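Local coordinates for S-M checkpoint control protein rad4 (Schizosaccharomyces pombe, PDB 4BMD) that acts in DNA replication and S-M checkpoint control, binding phosphorylated crb2 through its first BRCT pair, the fragment here being its third and fourth BRCT domains, at residues T115-K118 and G119-S123; A177-W180 and N181-S185. All coordinates share one frame; numbering follows the deposited sequence.

Interaction 1: residues T115-K118 and G119-S123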
ATOM      1  N   THR A 115       3.747 -13.730  -2.997  1.00 20.20           N
ATOM      2  CA  THR A 115       3.728 -14.420  -4.283  1.00 26.15           C
ATOM      3  C   THR A 115       2.506 -14.022  -5.113  1.00 30.74           C
ATOM      4  O   THR A 115       1.395 -13.919  -4.592  1.00 32.09           O
ATOM      5  CB  THR A 115       3.783 -15.958  -4.110  1.00 24.36           C
ATOM      6  OG1 THR A 115       3.754 -16.591  -5.396  1.00 34.13           O
ATOM      7  CG2 THR A 115       2.608 -16.456  -3.276  1.00 24.43           C
ATOM      8  N   GLY A 116       2.723 -13.782  -6.403  1.00 28.06           N
ATOM      9  CA  GLY A 116       1.644 -13.407  -7.300  1.00 26.82           C
ATOM     10  C   GLY A 116       1.540 -11.909  -7.533  1.00 31.04           C
ATOM     11  O   GLY A 116       0.700 -11.456  -8.310  1.00 29.25           O
ATOM     12  N   PHE A 117       2.391 -11.141  -6.860  1.00 26.00           N
ATOM     13  CA  PHE A 117       2.399  -9.690  -7.011  1.00 35.76           C
ATOM     14  C   PHE A 117       3.526  -9.247  -7.940  1.00 42.86           C
ATOM     15  O   PHE A 117       4.615  -9.821  -7.925  1.00 45.10           O
ATOM     16  CB  PHE A 117       2.551  -9.008  -5.650  1.00 26.82           C
ATOM     17  CG  PHE A 117       1.488  -9.385  -4.658  1.00 27.62           C
ATOM     18  CD1 PHE A 117       0.277  -8.713  -4.631  1.00 30.76           C
ATOM     19  CD2 PHE A 117       1.702 -10.409  -3.751  1.00 31.38           C
ATOM     20  CE1 PHE A 117      -0.702  -9.057  -3.718  1.00 31.47           C
ATOM     21  CE2 PHE A 117       0.727 -10.758  -2.836  1.00 25.81           C
ATOM     22  CZ  PHE A 117      -0.475 -10.081  -2.820  1.00 24.31           C
ATOM     23  N   LYS A 118       3.261  -8.222  -8.745  1.00 45.60           N
ATOM     24  CA  LYS A 118       4.253  -7.717  -9.689  1.00 48.10           C
ATOM     25  C   LYS A 118       4.309  -6.192  -9.714  1.00 49.54           C
ATOM     26  O   LYS A 118       3.361  -5.517  -9.311  1.00 55.25           O
ATOM     27  CB  LYS A 118       3.969  -8.240 -11.101  1.00 42.26           C
ATOM     28  CG  LYS A 118       4.137  -9.742 -11.260  1.00 68.60           C
ATOM     29  CD  LYS A 118       3.934 -10.174 -12.703  1.00 70.92           C
ATOM     30  CE  LYS A 118       4.155 -11.671 -12.864  1.00 78.38           C
ATOM     31  NZ  LYS A 118       3.994 -12.109 -14.279  1.00 85.28           N
ATOM     32  N   GLY A 119       5.435  -5.663 -10.186  1.00 49.67           N
ATOM     33  CA  GLY A 119       5.581  -4.243 -10.447  1.00 48.91           C
ATOM     34  C   GLY A 119       5.422  -3.327  -9.249  1.00 49.13           C
ATOM     35  O   GLY A 119       6.002  -3.562  -8.189  1.00 53.99           O
ATOM     36  N   GLU A 120       4.627  -2.277  -9.429  1.00 42.92           N
ATOM     37  CA  GLU A 120       4.444  -1.258  -8.403  1.00 44.94           C
ATOM     38  C   GLU A 120       3.647  -1.769  -7.207  1.00 41.72           C
ATOM     39  O   GLU A 120       3.863  -1.327  -6.078  1.00 45.00           O
ATOM     40  CB  GLU A 120       3.779  -0.011  -8.996  1.00 54.38           C
ATOM     41  CG  GLU A 120       2.452  -0.269  -9.705  1.00 62.01           C
ATOM     42  CD  GLU A 120       1.264  -0.278  -8.759  1.00 64.95           C
ATOM     43  OE1 GLU A 120       1.368   0.316  -7.664  1.00 62.57           O
ATOM     44  OE2 GLU A 120       0.225  -0.875  -9.111  1.00 62.89           O
ATOM     45  N   GLU A 121       2.727  -2.695  -7.458  1.00 47.39           N
ATOM     46  CA  GLU A 121       1.892  -3.232  -6.391  1.00 45.60           C
ATOM     47  C   GLU A 121       2.738  -4.023  -5.403  1.00 41.41           C
ATOM     48  O   GLU A 121       2.556  -3.912  -4.192  1.00 40.63           O
ATOM     49  CB  GLU A 121       0.771  -4.109  -6.952  1.00 36.35           C
ATOM     50  CG  GLU A 121      -0.253  -4.522  -5.903  1.00 49.29           C
ATOM     51  CD  GLU A 121      -1.340  -5.418  -6.460  1.00 63.39           C
ATOM     52  OE1 GLU A 121      -1.111  -6.053  -7.512  1.00 67.27           O
ATOM     53  OE2 GLU A 121      -2.426  -5.486  -5.846  1.00 57.40           O
ATOM     54  N   LEU A 122       3.669  -4.814  -5.931  1.00 34.33           N
ATOM     55  CA  LEU A 122       4.588  -5.584  -5.101  1.00 31.29           C
ATOM     56  C   LEU A 122       5.469  -4.665  -4.266  1.00 36.06           C
ATOM     57  O   LEU A 122       5.662  -4.893  -3.072  1.00 41.43           O
ATOM     58  CB  LEU A 122       5.463  -6.489  -5.969  1.00 33.65           C
ATOM     59  CG  LEU A 122       6.619  -7.194  -5.257  1.00 31.58           C
ATOM     60  CD1 LEU A 122       6.106  -8.102  -4.149  1.00 32.41           C
ATOM     61  CD2 LEU A 122       7.458  -7.979  -6.251  1.00 34.44           C
ATOM     62  N   SER A 123       5.996  -3.626  -4.904  1.00 37.55           N
ATOM     63  CA  SER A 123       6.877  -2.673  -4.239  1.00 39.70           C
ATOM     64  C   SER A 123       6.165  -1.943  -3.104  1.00 33.02           C
ATOM     65  O   SER A 123       6.703  -1.814  -2.005  1.00 35.49           O
ATOM     66  CB  SER A 123       7.430  -1.665  -5.247  1.00 40.06           C
ATOM     67  OG  SER A 123       8.316  -0.754  -4.620  1.00 53.57           O
TER
HETATM   68  O   HOH W   1       0.204  -7.671  -9.389  1.00 43.03           O
HETATM   69  O   HOH W   2       1.875  -3.378 -10.731  1.00 60.45           O
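Phe-117 and Leu-122 make the apolar part of this turn, their CB atoms meeting at 3.9 Å as the loop folds back on the first helical turn. Leu-122 also lays CD1 against Phe-117 CB at 4.0 Å. Its CG stands opposite the backbone N (chi1 171°), which sends the methyls back toward the loop. The Phe-117 ring lies beyond this pair, where Asn-150 and Val-176 also touch it. Phe-117 CD1, at the ring edge, comes 4.1 Å from Glu-121 CD, which lies near the ring plane; ring and carboxylate planes stand nearly perpendicular, 89° apart.

The direct polar links are weak. Lys-118 O receives the amide N of Leu-122 at 3.5 Å, fairly straight at 163°, and, more bent, the amide N of Glu-121 at 3.4 Å.

Water supplies the rest. One molecule accepts from Lys-118 N and donates to Glu-121 OE1, at 2.8 Å from that oxygen, and so ties the extended Glu-121 chain back to the loop. A second donates to Lys-118 O at 3.0 Å and reaches Glu-120 N weakly. The Glu-120 carboxylate has its main partners outside, Tyr-83 and a salt bridge to Arg-79. Gly-119 has a positive phi, at which a side chain would run into the Lys-118 carbonyl carbon; it joins strand 111-115 to helix 119-131, the first strand-to-helix connection of a BRCT domain, here BRCT 4.

Interaction 2: residues A177-W180 and N181-S185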
ATOM      1  N   ALA A 177      -6.769 -11.064   0.503  1.00 25.53           N
ATOM      2  CA  ALA A 177      -7.978 -10.392   0.983  1.00 33.32           C
ATOM      3  C   ALA A 177      -7.929 -10.170   2.492  1.00 31.28           C
ATOM      4  O   ALA A 177      -8.413  -9.158   2.997  1.00 29.96           O
ATOM      5  CB  ALA A 177      -9.219 -11.187   0.602  1.00 22.33           C
ATOM      6  N   TRP A 178      -7.330 -11.122   3.198  1.00 21.76           N
ATOM      7  CA  TRP A 178      -7.102 -11.005   4.632  1.00 24.25           C
ATOM      8  C   TRP A 178      -6.357  -9.719   4.981  1.00 33.05           C
ATOM      9  O   TRP A 178      -6.720  -9.019   5.928  1.00 34.13           O
ATOM     10  CB  TRP A 178      -6.320 -12.218   5.133  1.00 21.52           C
ATOM     11  CG  TRP A 178      -5.749 -12.053   6.506  1.00 27.57           C
ATOM     12  CD1 TRP A 178      -6.420 -12.141   7.689  1.00 24.64           C
ATOM     13  CD2 TRP A 178      -4.382 -11.784   6.838  1.00 27.89           C
ATOM     14  NE1 TRP A 178      -5.558 -11.938   8.738  1.00 28.93           N
ATOM     15  CE2 TRP A 178      -4.300 -11.717   8.244  1.00 30.30           C
ATOM     16  CE3 TRP A 178      -3.221 -11.591   6.085  1.00 20.97           C
ATOM     17  CZ2 TRP A 178      -3.103 -11.466   8.911  1.00 27.70           C
ATOM     18  CZ3 TRP A 178      -2.033 -11.339   6.751  1.00 25.56           C
ATOM     19  CH2 TRP A 178      -1.984 -11.280   8.149  1.00 24.43           C
ATOM     20  N   LEU A 179      -5.322  -9.404   4.211  1.00 29.08           N
ATOM     21  CA  LEU A 179      -4.534  -8.204   4.464  1.00 23.59           C
ATOM     22  C   LEU A 179      -5.281  -6.935   4.067  1.00 28.69           C
ATOM     23  O   LEU A 179      -5.221  -5.930   4.776  1.00 30.48           O
ATOM     24  CB  LEU A 179      -3.187  -8.266   3.744  1.00 30.13           C
ATOM     25  CG  LEU A 179      -2.311  -7.026   3.940  1.00 29.30           C
ATOM     26  CD1 LEU A 179      -1.986  -6.821   5.416  1.00 23.37           C
ATOM     27  CD2 LEU A 179      -1.042  -7.120   3.116  1.00 27.59           C
ATOM     28  N   TRP A 180      -5.981  -6.977   2.935  1.00 24.29           N
ATOM     29  CA  TRP A 180      -6.766  -5.826   2.502  1.00 25.81           C
ATOM     30  C   TRP A 180      -7.854  -5.502   3.521  1.00 27.73           C
ATOM     31  O   TRP A 180      -8.152  -4.334   3.771  1.00 31.02           O
ATOM     32  CB  TRP A 180      -7.395  -6.053   1.122  1.00 27.13           C
ATOM     33  CG  TRP A 180      -6.422  -6.293  -0.006  1.00 31.22           C
ATOM     34  CD1 TRP A 180      -6.522  -7.252  -0.974  1.00 34.39           C
ATOM     35  CD2 TRP A 180      -5.216  -5.565  -0.291  1.00 29.55           C
ATOM     36  NE1 TRP A 180      -5.460  -7.166  -1.841  1.00 31.30           N
ATOM     37  CE2 TRP A 180      -4.643  -6.141  -1.443  1.00 33.36           C
ATOM     38  CE3 TRP A 180      -4.566  -4.484   0.314  1.00 33.52           C
ATOM     39  CZ2 TRP A 180      -3.452  -5.675  -1.998  1.00 37.63           C
ATOM     40  CZ3 TRP A 180      -3.382  -4.024  -0.238  1.00 30.71           C
ATOM     41  CH2 TRP A 180      -2.839  -4.619  -1.383  1.00 31.09           C
ATOM     42  N   ASN A 181      -8.440  -6.540   4.109  1.00 21.90           N
ATOM     43  CA  ASN A 181      -9.460  -6.361   5.137  1.00 25.48           C
ATOM     44  C   ASN A 181      -8.902  -5.674   6.378  1.00 26.57           C
ATOM     45  O   ASN A 181      -9.573  -4.848   6.991  1.00 26.81           O
ATOM     46  CB  ASN A 181     -10.090  -7.701   5.520  1.00 27.29           C
ATOM     47  CG  ASN A 181     -10.906  -8.303   4.393  1.00 29.35           C
ATOM     48  OD1 ASN A 181     -11.423  -7.588   3.534  1.00 32.90           O
ATOM     49  ND2 ASN A 181     -11.026  -9.626   4.391  1.00 24.24           N
ATOM     50  N   ILE A 182      -7.672  -6.022   6.742  1.00 24.47           N
ATOM     51  CA  ILE A 182      -7.003  -5.393   7.876  1.00 24.13           C
ATOM     52  C   ILE A 182      -6.703  -3.925   7.577  1.00 30.24           C
ATOM     53  O   ILE A 182      -6.955  -3.049   8.405  1.00 30.26           O
ATOM     54  CB  ILE A 182      -5.699  -6.130   8.240  1.00 29.82           C
ATOM     55  CG1 ILE A 182      -6.012  -7.544   8.735  1.00 25.79           C
ATOM     56  CG2 ILE A 182      -4.917  -5.358   9.295  1.00 21.76           C
ATOM     57  CD1 ILE A 182      -4.794  -8.317   9.185  1.00 21.68           C
ATOM     58  N   ILE A 183      -6.170  -3.669   6.387  1.00 28.02           N
ATOM     59  CA  ILE A 183      -5.845  -2.313   5.955  1.00 30.71           C
ATOM     60  C   ILE A 183      -7.083  -1.423   5.913  1.00 32.75           C
ATOM     61  O   ILE A 183      -7.078  -0.312   6.444  1.00 36.01           O
ATOM     62  CB  ILE A 183      -5.188  -2.317   4.558  1.00 29.55           C
ATOM     63  CG1 ILE A 183      -3.820  -2.995   4.612  1.00 29.26           C
ATOM     64  CG2 ILE A 183      -5.046  -0.902   4.029  1.00 39.05           C
ATOM     65  CD1 ILE A 183      -2.829  -2.282   5.491  1.00 49.12           C
ATOM     66  N   GLN A 184      -8.142  -1.923   5.287  1.00 30.46           N
ATOM     67  CA  GLN A 184      -9.365  -1.149   5.102  1.00 32.07           C
ATOM     68  C   GLN A 184     -10.128  -0.918   6.404  1.00 30.04           C
ATOM     69  O   GLN A 184     -10.621   0.181   6.648  1.00 45.29           O
ATOM     70  CB  GLN A 184     -10.270  -1.818   4.065  1.00 32.73           C
ATOM     71  CG  GLN A 184      -9.732  -1.749   2.643  1.00 37.23           C
ATOM     72  CD  GLN A 184     -10.611  -2.485   1.651  1.00 49.95           C
ATOM     73  OE1 GLN A 184     -10.605  -3.715   1.593  1.00 53.48           O
ATOM     74  NE2 GLN A 184     -11.373  -1.734   0.865  1.00 44.76           N
ATOM     75  N   SER A 185     -10.223  -1.951   7.234  1.00 30.02           N
ATOM     76  CA  SER A 185     -10.956  -1.846   8.493  1.00 26.05           C
ATOM     77  C   SER A 185     -10.131  -1.148   9.569  1.00 32.09           C
ATOM     78  O   SER A 185     -10.678  -0.504  10.462  1.00 40.01           O
ATOM     79  CB  SER A 185     -11.396  -3.226   8.985  1.00 29.94           C
ATOM     80  OG  SER A 185     -10.276  -4.026   9.324  1.00 29.50           O
TER
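Trp-178 and Ile-182, one helical turn apart, form the tight side of this contact. Ile-182 CD1 sits 3.4 Å above one face of the indole, offset toward the rim, and is 3.6 Å from Trp-178 CE2. CG1 of Ile-182 lies beside its own backbone N (chi1 -65°) and the chain then extends, which carries CD1 across the ring. Trp-178 NE1 is held by the carbonyl of Ile-189, fixing the indole's rotation. Leu-179 and Ile-183 meet more loosely, CD1 to CG1 at 4.3 Å. This is the C-terminal helix of the BRCT 4 fold, following the last strand of its parallel sheet; Leu-179 leans on Leu-125 and Leu-129 of helix 119-131. The i to i+4 ladder of helix 177-185 is regular: Ile-183 N donates to Leu-179 O at 2.9 Å with an N-H...O angle of 166°. The more open side carries Asn-181, whose backbone N reaches Ala-177 O at 2.8 Å while its side chain folds back over that carbonyl, CG 3.0 Å from Ala-177 O, and touches Trp-195. An alanine here would take away this amide and would probably open a gap against Trp-195. At the exposed helix end, Ser-185 OG donates to Asn-181 O at 2.6 Å.

In the fold
Both contacts are local, lie in BRCT 4 and have centres about 17 Å apart, but hold different elements. Interaction 1 joins the loop after strand 111-115 to the start of helix 119-131; interaction 2 runs along helix 177-185. Each is partly buried: four of eight touching residues in interaction 2, two of six in interaction 1. Chemistry follows place: weak backbone bonds and bridging waters serve the turn, whereas the helix has a regular ladder and an isoleucine methyl over one face of an indole. The two meet where Glu-121 OE2 packs 4.0 Å from Trp-180 CZ2. His-92 touches Glu-121 and meets Trp-180 edge-to-face, and a bound MES, probably from the crystallisation liquor, lies near both.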